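Local coordinates for protein putative esterase (Bacteroides intestinalis DSM 17393, PDB 5VOL) that probably hydrolyses ferulic acid esters of arabinoxylan as a carbohydrate esterase of family 1, and binds calcium, at residues C[224-227]-C[228-232]. Sequence-based numbering, arbitrary orientation.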
ATOM      1  N   PHE C 224      -2.075  -0.336 -23.065  1.00 24.62           N
ATOM      2  CA  PHE C 224      -1.851   0.176 -24.421  1.00 21.46           C
ATOM      3  C   PHE C 224      -2.134   1.676 -24.509  1.00 24.39           C
ATOM      4  O   PHE C 224      -1.703   2.327 -25.450  1.00 25.18           O
ATOM      5  CB  PHE C 224      -2.690  -0.605 -25.449  1.00 23.22           C
ATOM      6  CG  PHE C 224      -4.147  -0.209 -25.500  1.00 26.40           C
ATOM      7  CD1 PHE C 224      -4.961  -0.352 -24.393  1.00 27.90           C
ATOM      8  CD2 PHE C 224      -4.708   0.264 -26.676  1.00 31.53           C
ATOM      9  CE1 PHE C 224      -6.309  -0.004 -24.442  1.00 26.40           C
ATOM     10  CE2 PHE C 224      -6.057   0.612 -26.733  1.00 36.09           C
ATOM     11  CZ  PHE C 224      -6.856   0.482 -25.607  1.00 27.97           C
ATOM     12  N   LEU C 225      -2.814   2.237 -23.505  1.00 23.14           N
ATOM     13  CA  LEU C 225      -3.050   3.676 -23.478  1.00 23.47           C
ATOM     14  C   LEU C 225      -2.039   4.449 -22.614  1.00 21.84           C
ATOM     15  O   LEU C 225      -2.196   5.654 -22.415  1.00 22.43           O
ATOM     16  CB  LEU C 225      -4.479   3.975 -22.998  1.00 19.90           C
ATOM     17  CG  LEU C 225      -5.573   3.743 -24.044  1.00 28.27           C
ATOM     18  CD1 LEU C 225      -6.974   3.833 -23.446  1.00 24.06           C
ATOM     19  CD2 LEU C 225      -5.418   4.764 -25.164  1.00 27.19           C
ATOM     20  N   LEU C 226      -1.002   3.774 -22.124  1.00 23.00           N
ATOM     21  CA  LEU C 226       0.003   4.435 -21.288  1.00 23.94           C
ATOM     22  C   LEU C 226       0.662   5.604 -22.025  1.00 25.11           C
ATOM     23  O   LEU C 226       0.812   6.690 -21.473  1.00 22.82           O
ATOM     24  CB  LEU C 226       1.076   3.443 -20.815  1.00 20.28           C
ATOM     25  CG  LEU C 226       2.220   4.075 -19.995  1.00 20.59           C
ATOM     26  CD1 LEU C 226       1.725   4.719 -18.705  1.00 21.50           C
ATOM     27  CD2 LEU C 226       3.308   3.063 -19.663  1.00 21.72           C
ATOM     28  N   ASP C 227       1.035   5.392 -23.282  1.00 25.78           N
ATOM     29  CA  ASP C 227       1.778   6.417 -24.006  1.00 25.76           C
ATOM     30  C   ASP C 227       0.986   7.720 -24.169  1.00 25.87           C
ATOM     31  O   ASP C 227       1.558   8.813 -24.050  1.00 27.32           O
ATOM     32  CB  ASP C 227       2.230   5.874 -25.370  1.00 30.22           C
ATOM     33  CG  ASP C 227       3.455   4.973 -25.259  1.00 33.36           C
ATOM     34  OD1 ASP C 227       3.948   4.758 -24.124  1.00 29.82           O
ATOM     35  OD2 ASP C 227       3.931   4.472 -26.302  1.00 36.25           O
ATOM     36  N   ARG C 228      -0.318   7.623 -24.419  1.00 24.32           N
ATOM     37  CA  ARG C 228      -1.141   8.828 -24.538  1.00 22.83           C
ATOM     38  C   ARG C 228      -1.353   9.524 -23.191  1.00 25.26           C
ATOM     39  O   ARG C 228      -1.498  10.745 -23.132  1.00 22.54           O
ATOM     40  CB  ARG C 228      -2.505   8.508 -25.146  1.00 25.79           C
ATOM     41  CG  ARG C 228      -2.453   8.063 -26.596  1.00 27.30           C
ATOM     42  CD  ARG C 228      -1.716   9.054 -27.467  1.00 35.69           C
ATOM     43  NE  ARG C 228      -1.950   8.795 -28.893  1.00 38.21           N
ATOM     44  CZ  ARG C 228      -1.077   9.073 -29.857  1.00 42.90           C
ATOM     45  NH1 ARG C 228       0.097   9.621 -29.560  1.00 41.00           N
ATOM     46  NH2 ARG C 228      -1.376   8.795 -31.122  1.00 46.18           N
ATOM     47  N   ASN C 229      -1.428   8.744 -22.116  1.00 24.63           N
ATOM     48  CA  ASN C 229      -1.612   9.343 -20.791  1.00 25.14           C
ATOM     49  C   ASN C 229      -0.340  10.066 -20.381  1.00 22.42           C
ATOM     50  O   ASN C 229      -0.382  11.100 -19.715  1.00 24.37           O
ATOM     51  CB  ASN C 229      -2.009   8.284 -19.759  1.00 22.09           C
ATOM     52  CG  ASN C 229      -3.484   8.004 -19.773  1.00 22.70           C
ATOM     53  OD1 ASN C 229      -4.275   8.776 -19.228  1.00 22.66           O
ATOM     54  ND2 ASN C 229      -3.881   6.925 -20.451  1.00 24.80           N
ATOM     55  N   ILE C 230       0.792   9.523 -20.810  1.00 23.68           N
ATOM     56  CA  ILE C 230       2.072  10.159 -20.581  1.00 24.45           C
ATOM     57  C   ILE C 230       2.121  11.501 -21.299  1.00 29.35           C
ATOM     58  O   ILE C 230       2.551  12.509 -20.723  1.00 26.49           O
ATOM     59  CB  ILE C 230       3.240   9.254 -21.042  1.00 25.28           C
ATOM     60  CG1 ILE C 230       3.450   8.113 -20.033  1.00 23.31           C
ATOM     61  CG2 ILE C 230       4.502  10.077 -21.225  1.00 24.05           C
ATOM     62  CD1 ILE C 230       4.474   7.051 -20.470  1.00 23.74           C
ATOM     63  N   GLU C 231       1.673  11.528 -22.554  1.00 26.08           N
ATOM     64  CA  GLU C 231       1.665  12.776 -23.309  1.00 23.75           C
ATOM     65  C   GLU C 231       0.763  13.803 -22.648  1.00 22.75           C
ATOM     66  O   GLU C 231       1.076  14.994 -22.615  1.00 26.91           O
ATOM     67  CB  GLU C 231       1.197  12.552 -24.759  1.00 24.78           C
ATOM     68  CG  GLU C 231       2.094  11.679 -25.595  1.00 26.71           C
ATOM     69  CD  GLU C 231       1.459  11.374 -26.953  1.00 35.79           C
ATOM     70  OE1 GLU C 231       0.744  12.249 -27.492  1.00 40.57           O
ATOM     71  OE2 GLU C 231       1.652  10.258 -27.459  1.00 35.90           O
ATOM     72  N   PHE C 232      -0.380  13.356 -22.149  1.00 20.62           N
ATOM     73  CA  PHE C 232      -1.266  14.267 -21.449  1.00 21.82           C
ATOM     74  C   PHE C 232      -0.571  14.840 -20.212  1.00 23.68           C
ATOM     75  O   PHE C 232      -0.593  16.051 -19.971  1.00 24.53           O
ATOM     76  CB  PHE C 232      -2.553  13.559 -21.042  1.00 20.19           C
ATOM     77  CG  PHE C 232      -3.450  14.393 -20.180  1.00 22.43           C
ATOM     78  CD1 PHE C 232      -4.372  15.257 -20.746  1.00 22.91           C
ATOM     79  CD2 PHE C 232      -3.365  14.322 -18.797  1.00 24.62           C
ATOM     80  CE1 PHE C 232      -5.201  16.030 -19.950  1.00 24.87           C
ATOM     81  CE2 PHE C 232      -4.192  15.086 -17.997  1.00 20.63           C
ATOM     82  CZ  PHE C 232      -5.108  15.940 -18.571  1.00 23.99           C
TER
HETATM   83  O   HOH W   1      -1.108   5.101 -25.871  1.00 24.74           O
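Asn229 folds back on Leu225, one turn earlier, whose carbonyl oxygen accepts two hydrogen bonds from it. CB of Asn229 packs 3.7 Å from Leu225 O and CG 3.8 Å from it; with CG anti to the carbonyl carbon (chi1 -84°), the amide swings toward the start of the helix, and ND2 bonds Leu225 O at 2.9 Å, arriving from above the carbonyl plane, while the backbone N of the same residue comes in that plane, 3.2 Å from Leu225 O. A primary amide suits this buried place, since ND2 also bonds Ala164 O. With an alanine here, Ala164 O would probably lose its ND2 donor and Leu225 O keep the backbone bond alone. On another side, Leu226 CG lies 3.8 Å from Ile230 CD1, branched apolar chains that suit a subunit interface: Leu226 packs on Tyr233 of the second subunit and Ile230 on Ile230 of that subunit. Three residues apart, Arg228 and Glu231 set opposite charges on one side of the helix, and NH1 meets OE2 in a salt bridge (2.7 Å). A water links Phe224 O to Arg228 N. This is the first turn of helix 226-238, Leu225 at its N-cap, in a beta-alpha-beta unit of the alpha/beta-hydrolase fold, following Asp223, the probable acid of a Ser-His-Asp triad.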